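Putative oxidoreductase (Jannaschia sp., PDB 3C24) is a putative oxidoreductase that probably binds NAD(P) in its Rossmann-type domain, its substrate and reaction being unestablished. Local coordinates at residues A[26-31]-A[38-43]; A[34-39]-A[169-174]. One frame throughout, in Å; residues are numbered along the deposited sequence.

Contact 1: residues A[26-31]-A[38-43]; sequences RITRKI and LAAIEI
Leu38 lays its forked end against Thr28, the two side chains crossing at about a right angle. The nearer branch is CD2, 3.5 Å from Thr28 CG2, while Leu38 CD1 stands 3.9 Å from that same methyl. Thr28 can offer a methyl here because its CG2 is anti to the backbone N, with OG1 (chi1 -61°) turned to the carbonyl of Gly24, the Ala19 carbonyl also within bonding distance of that one proton; the hydroxyl is thus satisfied away from the apolar interface. The methyl also reaches Ala40, whose CB lies 4.1 Å from Thr28 CG2. One turn along the helix Ile31 takes over: its CG2 branch sits 3.9 Å from Leu38 CB and approaches Leu38 CD1 as well, whereas CG1 and CD1 of Ile31 lead off to Thr171 and Met172 of helix 160-172. Leu38 is therefore held from root to one branch by Ile31 and at both branches by Thr28, with no hydrogen bond between the segments. Ile16 of strand 13-17 touches all three of these larger side chains, and Leu51 of helix 45-53 adds to the packing on Thr28 and Ala40. Helix and strand run nearly antiparallel, at 159°, with their axes 9.1 Å apart. This is the helix-on-strand packing of a beta-alpha-beta unit, strand 13-17, helix 22-33 and strand 37-41, which opens the Rossmann-type domain.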
loop_
_atom_site.group_PDB
_atom_site.type_symbol
_atom_site.label_atom_id
_atom_site.label_comp_id
_atom_site.label_asym_id
_atom_site.label_seq_id
_atom_site.Cartn_x
_atom_site.Cartn_y
_atom_site.Cartn_z
ATOM N N ARG A 26 -9.800 21.719 -11.362
ATOM C CA ARG A 26 -10.357 20.403 -11.713
ATOM C C ARG A 26 -11.839 20.319 -11.396
ATOM O O ARG A 26 -12.631 19.845 -12.192
ATOM C CB ARG A 26 -9.611 19.279 -10.996
ATOM C CG ARG A 26 -8.197 19.012 -11.537
ATOM C CD ARG A 26 -7.457 18.014 -10.571
ATOM N N ILE A 27 -12.183 20.749 -10.192
ATOM C CA ILE A 27 -13.582 20.709 -9.740
ATOM C C ILE A 27 -14.469 21.706 -10.496
ATOM O O ILE A 27 -15.642 21.442 -10.774
ATOM C CB ILE A 27 -13.756 20.814 -8.198
ATOM C CG1 ILE A 27 -13.277 22.133 -7.631
ATOM C CG2 ILE A 27 -13.125 19.628 -7.493
ATOM C CD1 ILE A 27 -13.296 22.118 -6.071
ATOM N N THR A 28 -13.880 22.845 -10.854
ATOM C CA THR A 28 -14.578 23.873 -11.603
ATOM C C THR A 28 -14.921 23.346 -12.991
ATOM O O THR A 28 -16.040 23.529 -13.487
ATOM C CB THR A 28 -13.756 25.171 -11.672
ATOM O OG1 THR A 28 -13.538 25.656 -10.335
ATOM C CG2 THR A 28 -14.447 26.212 -12.476
ATOM N N ARG A 29 -13.963 22.643 -13.613
ATOM C CA ARG A 29 -14.219 22.035 -14.932
ATOM C C ARG A 29 -15.383 21.031 -14.816
ATOM O O ARG A 29 -16.283 21.007 -15.646
ATOM C CB ARG A 29 -12.989 21.355 -15.522
ATOM C CG ARG A 29 -13.303 20.443 -16.713
ATOM C CD ARG A 29 -12.007 19.859 -17.298
ATOM N NE ARG A 29 -11.568 20.679 -18.394
ATOM C CZ ARG A 29 -10.306 20.870 -18.760
ATOM N NH1 ARG A 29 -9.315 20.317 -18.083
ATOM N NH2 ARG A 29 -10.041 21.655 -19.795
ATOM N N LYS A 30 -15.373 20.244 -13.753
ATOM C CA LYS A 30 -16.454 19.268 -13.561
ATOM C C LYS A 30 -17.806 19.949 -13.468
ATOM O O LYS A 30 -18.798 19.503 -14.073
ATOM C CB LYS A 30 -16.239 18.415 -12.297
ATOM C CG LYS A 30 -15.047 17.461 -12.325
ATOM C CD LYS A 30 -15.323 16.239 -13.131
ATOM C CE LYS A 30 -14.177 15.185 -13.043
ATOM N NZ LYS A 30 -14.468 13.867 -13.725
ATOM N N ILE A 31 -17.877 21.033 -12.702
ATOM C CA ILE A 31 -19.145 21.766 -12.563
ATOM C C ILE A 31 -19.523 22.421 -13.880
ATOM O O ILE A 31 -20.690 22.345 -14.320
ATOM C CB ILE A 31 -19.089 22.822 -11.423
ATOM C CG1 ILE A 31 -18.963 22.099 -10.081
ATOM C CG2 ILE A 31 -20.316 23.735 -11.374
ATOM C CD1 ILE A 31 -20.111 21.073 -9.717
ATOM N N LEU A 38 -22.430 27.284 -13.040
ATOM C CA LEU A 38 -21.192 27.670 -12.389
ATOM C C LEU A 38 -20.961 29.145 -12.232
ATOM O O LEU A 38 -21.220 29.932 -13.136
ATOM C CB LEU A 38 -19.993 27.127 -13.211
ATOM C CG LEU A 38 -18.580 27.556 -12.782
ATOM C CD1 LEU A 38 -18.153 26.980 -11.440
ATOM C CD2 LEU A 38 -17.544 27.167 -13.861
ATOM N N ALA A 39 -20.431 29.504 -11.079
ATOM C CA ALA A 39 -19.864 30.844 -10.836
ATOM C C ALA A 39 -18.439 30.637 -10.330
ATOM O O ALA A 39 -18.241 30.305 -9.171
ATOM C CB ALA A 39 -20.669 31.676 -9.837
ATOM N N ALA A 40 -17.464 30.843 -11.232
ATOM C CA ALA A 40 -16.044 30.629 -10.927
ATOM C C ALA A 40 -15.467 31.875 -10.353
ATOM O O ALA A 40 -15.262 32.854 -11.083
ATOM C CB ALA A 40 -15.246 30.189 -12.155
ATOM N N ILE A 41 -15.163 31.801 -9.062
ATOM C CA ILE A 41 -14.618 32.954 -8.313
ATOM C C ILE A 41 -13.114 32.796 -8.126
ATOM O O ILE A 41 -12.612 31.900 -7.449
ATOM C CB ILE A 41 -15.322 33.151 -6.920
ATOM C CG1 ILE A 41 -16.850 32.914 -7.048
ATOM C CG2 ILE A 41 -14.907 34.539 -6.271
ATOM C CD1 ILE A 41 -17.543 33.825 -8.027
ATOM N N GLU A 42 -12.383 33.720 -8.732
ATOM C CA GLU A 42 -10.922 33.659 -8.725
ATOM C C GLU A 42 -10.329 35.019 -8.927
ATOM O O GLU A 42 -10.587 35.635 -9.933
ATOM C CB GLU A 42 -10.417 32.778 -9.863
ATOM C CG GLU A 42 -8.902 32.643 -9.914
ATOM C CD GLU A 42 -8.345 32.127 -8.623
ATOM O OE1 GLU A 42 -8.566 30.929 -8.298
ATOM O OE2 GLU A 42 -7.684 32.908 -7.889
ATOM N N ILE A 43 -9.554 35.444 -7.953
ATOM C CA ILE A 43 -8.951 36.776 -7.993
ATOM C C ILE A 43 -7.507 36.722 -8.418
ATOM O O ILE A 43 -6.987 37.732 -8.889
ATOM C CB ILE A 43 -9.062 37.563 -6.627
ATOM C CG1 ILE A 43 -8.291 36.848 -5.513
ATOM C CG2 ILE A 43 -10.508 37.792 -6.237
#

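Contact 2: residues A[34-39]-A[169-174]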
loop_
_atom_site.group_PDB
_atom_site.type_symbol
_atom_site.label_atom_id
_atom_site.label_comp_id
_atom_site.label_asym_id
_atom_site.label_seq_id
_atom_site.Cartn_x
_atom_site.Cartn_y
_atom_site.Cartn_z
ATOM N N SER A 34 -21.080 20.053 -16.135
ATOM C CA SER A 34 -22.333 19.463 -15.611
ATOM C C SER A 34 -23.543 20.336 -15.913
ATOM O O SER A 34 -23.431 21.412 -16.522
ATOM C CB SER A 34 -22.271 19.269 -14.102
ATOM O OG SER A 34 -22.539 20.483 -13.407
ATOM N N ALA A 35 -24.702 19.879 -15.432
ATOM C CA ALA A 35 -25.999 20.594 -15.610
ATOM C C ALA A 35 -26.142 21.723 -14.591
ATOM O O ALA A 35 -26.938 22.620 -14.731
ATOM C CB ALA A 35 -27.174 19.646 -15.481
ATOM N N HIS A 36 -25.270 21.707 -13.586
ATOM C CA HIS A 36 -25.265 22.793 -12.617
ATOM C C HIS A 36 -24.713 24.067 -13.226
ATOM O O HIS A 36 -23.956 24.017 -14.193
ATOM C CB HIS A 36 -24.443 22.398 -11.391
ATOM C CG HIS A 36 -25.083 21.329 -10.586
ATOM N ND1 HIS A 36 -26.331 21.497 -10.025
ATOM C CD2 HIS A 36 -24.685 20.073 -10.249
ATOM C CE1 HIS A 36 -26.679 20.388 -9.392
ATOM N NE2 HIS A 36 -25.696 19.514 -9.502
ATOM N N HIS A 37 -25.105 25.200 -12.661
ATOM C CA HIS A 37 -24.685 26.525 -13.147
ATOM C C HIS A 37 -23.514 26.990 -12.349
ATOM O O HIS A 37 -23.569 27.099 -11.165
ATOM C CB HIS A 37 -25.800 27.573 -13.073
ATOM C CG HIS A 37 -27.055 27.135 -13.745
ATOM N ND1 HIS A 37 -27.095 26.812 -15.082
ATOM C CD2 HIS A 37 -28.298 26.899 -13.257
ATOM C CE1 HIS A 37 -28.316 26.416 -15.396
ATOM N NE2 HIS A 37 -29.064 26.458 -14.306
ATOM N N LEU A 38 -22.430 27.284 -13.040
ATOM C CA LEU A 38 -21.192 27.670 -12.389
ATOM C C LEU A 38 -20.961 29.145 -12.232
ATOM O O LEU A 38 -21.220 29.932 -13.136
ATOM C CB LEU A 38 -19.993 27.127 -13.211
ATOM C CG LEU A 38 -18.580 27.556 -12.782
ATOM C CD1 LEU A 38 -18.153 26.980 -11.440
ATOM C CD2 LEU A 38 -17.544 27.167 -13.861
ATOM N N ALA A 39 -20.431 29.504 -11.079
ATOM C CA ALA A 39 -19.864 30.844 -10.836
ATOM C C ALA A 39 -18.439 30.637 -10.330
ATOM O O ALA A 39 -18.241 30.305 -9.171
ATOM C CB ALA A 39 -20.669 31.676 -9.837
ATOM N N CYS A 169 -20.856 17.082 -4.613
ATOM C CA CYS A 169 -19.588 16.338 -4.425
ATOM C C CYS A 169 -19.414 15.229 -5.439
ATOM O O CYS A 169 -18.306 14.995 -5.938
ATOM C CB CYS A 169 -19.481 15.754 -3.011
ATOM S SG CYS A 169 -19.266 17.020 -1.760
ATOM N N GLU A 170 -20.515 14.569 -5.771
ATOM C CA GLU A 170 -20.489 13.472 -6.759
ATOM C C GLU A 170 -20.168 13.992 -8.168
ATOM O O GLU A 170 -19.536 13.305 -9.016
ATOM C CB GLU A 170 -21.800 12.722 -6.745
ATOM C CG GLU A 170 -21.963 11.814 -5.558
ATOM C CD GLU A 170 -23.398 11.346 -5.348
ATOM O OE1 GLU A 170 -24.234 11.606 -6.227
ATOM O OE2 GLU A 170 -23.681 10.739 -4.295
ATOM N N THR A 171 -20.537 15.242 -8.395
ATOM C CA THR A 171 -20.267 15.912 -9.672
ATOM C C THR A 171 -18.804 16.354 -9.692
ATOM O O THR A 171 -18.087 16.126 -10.670
ATOM C CB THR A 171 -21.142 17.147 -9.866
ATOM O OG1 THR A 171 -22.505 16.782 -9.679
ATOM C CG2 THR A 171 -20.871 17.820 -11.239
HETATM N N MSE A 172 -18.338 16.955 -8.591
HETATM C CA MSE A 172 -16.959 17.455 -8.529
HETATM C C MSE A 172 -15.887 16.385 -8.600
HETATM O O MSE A 172 -14.775 16.623 -9.150
HETATM C CB MSE A 172 -16.742 18.314 -7.276
HETATM C CG MSE A 172 -17.571 19.537 -7.280
HETATM SE SE MSE A 172 -17.082 20.658 -5.711
HETATM C CE MSE A 172 -17.492 19.481 -4.327
ATOM N N TRP A 173 -16.236 15.211 -8.095
ATOM C CA TRP A 173 -15.268 14.132 -7.919
ATOM C C TRP A 173 -15.575 12.886 -8.711
ATOM O O TRP A 173 -15.045 11.805 -8.421
ATOM C CB TRP A 173 -15.135 13.784 -6.426
ATOM C CG TRP A 173 -14.547 14.917 -5.616
ATOM C CD1 TRP A 173 -13.556 15.717 -5.993
ATOM C CD2 TRP A 173 -14.884 15.286 -4.261
ATOM N NE1 TRP A 173 -13.255 16.612 -4.996
ATOM C CE2 TRP A 173 -14.056 16.366 -3.920
ATOM C CE3 TRP A 173 -15.813 14.821 -3.320
ATOM C CZ2 TRP A 173 -14.118 16.997 -2.684
ATOM C CZ3 TRP A 173 -15.869 15.448 -2.067
ATOM C CH2 TRP A 173 -15.023 16.534 -1.774
ATOM N N SER A 174 -16.421 13.058 -9.733
ATOM C CA SER A 174 -16.823 11.945 -10.625
ATOM C C SER A 174 -15.599 11.340 -11.303
ATOM O O SER A 174 -14.696 12.056 -11.653
ATOM C CB SER A 174 -17.827 12.374 -11.696
ATOM O OG SER A 174 -17.232 13.281 -12.584
#
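With chi1 at -53°, Thr171 has its CG2 anti to the backbone N and its OG1 beside that N, a rotation that sends the methyl to Ser34 and the hydroxyl to the His36 ring. Thr171 CG2 lies 3.5 Å from Ser34 CB, a close van der Waals touch, and 3.8 Å from Ser34 OG. The serine hydroxyl is committed to its own chain: OG accepts from the backbone N of His36 at 3.0 Å, a somewhat bent bond (143°) that makes an ST turn, and it also bonds to the carbonyl O of Ile31 near the end of helix 22-33. His36 meets the threonine edge-on, with CD2 4.0 Å from Thr171 OG1 and that oxygen in the plane of the imidazole. The near ring atom is a carbon, so this is packing; the Thr171 hydroxyl has its bond with the carbonyl O of Asp167, one turn back. Both ring nitrogens of His36 are used, NE2 with the carboxylate of Asp167 and ND1 with the backbone N of Lys12, and this pair of bonds fixes the tilt of the ring. Were Ser34 an alanine, CB would still meet the Thr171 methyl, but the His36 N would probably lose its ST-turn acceptor and the carbonyl of Ile31 its hydroxyl partner, leaving the turn freer to shift. The contact seats the turn between helix 22-33 and strand 37-41 against the last turn of helix 160-172, an interface between the first beta-alpha-beta unit of a Rossmann-type domain and a helix much later in the chain.

In the fold
From the N terminus, strand 13-17 leads into helix 22-33, and contact 1 closes the short connection from that helix to strand 37-41, which is the edge strand of the sheet within this chain. Contact 2 starts in that connection and spans some 130 residues to the end of helix 160-172. The two do not nest: the 34-39 segment begins between the partners of contact 1, so their spans cross, sharing Leu38 and Ala39. Their centres lie about 9 Å apart. Lys30 joins them directly, its NZ probably hydrogen-bonded to Ser174 O at 2.8 Å. Contact 1 closes the first beta-alpha-beta unit, and contact 2 ties it to the helix ahead of the sheet's other outermost strand, 176-181.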